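Local coordinates for thermophilic dibenzothiophene desulfurization enzyme C (PDB 5XDC), which probably oxidises dibenzothiophene to its sulfoxide and then its sulfone, using reduced FMN and molecular oxygen as a flavin-dependent monooxygenase of the DszC family, at residues Arg183-Leu188 with Leu227-Gly232. Numbering follows the deposited sequence. Where two conformers were deposited one is given.
Sequences RIVAAL and LLGTPG
The carbonyl oxygen of I184 is gripped by G232 N and a water: G232 N reaches it at 2.8 Å in a nearly straight bond (175°), tilted from the carbonyl plane, and the water bridges I184 O (2.9 Å) and T230 O (3.0 Å). P231 CA adds a weaker CA-H...O approach to I184 O. Further along the strand, A186 O accepts L228 N at 2.8 Å, with the donor well above the carbonyl plane, while a second water accepts from A186 N and bridges to L228 O. Water thus fills in where 229-230 bow away from the strand; G229, at positive phi, carries the chain through this bow. P231 lies between two side chains. V185 CG1 meets P231 CB at 3.5 Å, and the R183 guanidinium lays one face over that CB, 3.5 Å from its plane. A bend at chi3 (-70°) folds the arginine back over the proline, where NH2 forms a salt bridge with D177 and NE a hydrogen bond to the G180 carbonyl, which fix the guanidinium's orientation. With an alanine here in place of the arginine, this side of the proline ring would probably be uncovered and D177 left without its charged mate. At the other end, L228 CD1 lies along the A187 backbone, with Y100 and F104 of helix 85-104 nearby. The loop leading to helix 233-240, with G232 as N-cap, thereby lines the edge of strand 184-190 opposite strand 167-174, flanking the beta-sheet middle domain of the acyl-CoA dehydrogenase fold.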
# COMPACT_ATOMS: atom_id res chain seq x y z
N ARG B 183 -25.86 33.66 13.70
CA ARG B 183 -24.55 34.25 13.45
C ARG B 183 -23.57 33.77 14.51
O ARG B 183 -23.91 33.71 15.69
CB ARG B 183 -24.64 35.77 13.46
CG ARG B 183 -25.66 36.34 12.48
CD ARG B 183 -25.64 37.87 12.48
NE ARG B 183 -26.18 38.41 13.73
CZ ARG B 183 -25.92 39.63 14.20
NH1 ARG B 183 -25.13 40.46 13.53
NH2 ARG B 183 -26.46 40.02 15.34
N ILE B 184 -22.36 33.43 14.09
CA ILE B 184 -21.39 32.90 15.04
C ILE B 184 -20.76 34.04 15.81
O ILE B 184 -20.26 35.00 15.23
CB ILE B 184 -20.32 32.06 14.33
CG1 ILE B 184 -20.94 30.82 13.71
CG2 ILE B 184 -19.25 31.65 15.34
CD1 ILE B 184 -20.01 30.06 12.77
N VAL B 185 -20.77 33.94 17.13
CA VAL B 185 -20.00 34.85 17.97
C VAL B 185 -18.91 34.06 18.66
O VAL B 185 -19.08 32.89 19.02
CB VAL B 185 -20.86 35.60 19.01
CG1 VAL B 185 -21.82 36.55 18.31
CG2 VAL B 185 -21.60 34.63 19.89
N ALA B 186 -17.78 34.73 18.84
CA ALA B 186 -16.62 34.17 19.50
C ALA B 186 -16.19 35.13 20.59
O ALA B 186 -16.36 36.35 20.47
CB ALA B 186 -15.46 33.94 18.51
N ALA B 187 -15.62 34.58 21.65
CA ALA B 187 -15.18 35.39 22.78
C ALA B 187 -14.08 34.66 23.52
O ALA B 187 -13.91 33.44 23.39
CB ALA B 187 -16.34 35.70 23.73
N LEU B 188 -13.33 35.42 24.31
CA LEU B 188 -12.26 34.88 25.15
C LEU B 188 -12.61 35.24 26.59
O LEU B 188 -12.60 36.43 26.94
CB LEU B 188 -10.90 35.45 24.75
CG LEU B 188 -9.70 34.80 25.44
CD1 LEU B 188 -9.45 33.42 24.90
CD2 LEU B 188 -8.45 35.63 25.27
N LEU B 227 -15.70 39.98 23.34
CA LEU B 227 -16.11 39.50 22.02
C LEU B 227 -15.00 39.70 21.00
O LEU B 227 -14.28 40.71 20.99
CB LEU B 227 -17.37 40.23 21.58
CG LEU B 227 -18.54 40.00 22.53
CD1 LEU B 227 -19.64 40.99 22.24
CD2 LEU B 227 -19.05 38.60 22.39
N LEU B 228 -14.87 38.71 20.12
CA LEU B 228 -13.86 38.71 19.07
C LEU B 228 -14.57 39.02 17.76
O LEU B 228 -15.25 38.17 17.19
CB LEU B 228 -13.14 37.37 19.01
CG LEU B 228 -12.37 37.04 20.28
CD1 LEU B 228 -11.96 35.56 20.29
CD2 LEU B 228 -11.16 37.95 20.40
N GLY B 229 -14.43 40.27 17.31
CA GLY B 229 -15.14 40.72 16.14
C GLY B 229 -16.62 40.85 16.40
O GLY B 229 -17.11 40.82 17.54
N THR B 230 -17.35 40.98 15.31
CA THR B 230 -18.79 41.12 15.34
C THR B 230 -19.44 39.79 15.02
O THR B 230 -18.79 38.88 14.48
CB THR B 230 -19.22 42.18 14.33
OG1 THR B 230 -18.87 41.76 13.01
CG2 THR B 230 -18.53 43.50 14.62
N PRO B 231 -20.73 39.62 15.33
CA PRO B 231 -21.38 38.34 15.05
C PRO B 231 -21.37 38.02 13.57
O PRO B 231 -21.70 38.85 12.73
CB PRO B 231 -22.81 38.55 15.57
CG PRO B 231 -22.68 39.66 16.57
CD PRO B 231 -21.62 40.56 16.03
N GLY B 232 -20.99 36.78 13.26
CA GLY B 232 -20.88 36.37 11.88
C GLY B 232 -19.62 36.80 11.17
O GLY B 232 -19.43 36.44 10.00
O HOH W 1 -17.74 36.11 14.41
O HOH W 2 -17.97 37.48 17.57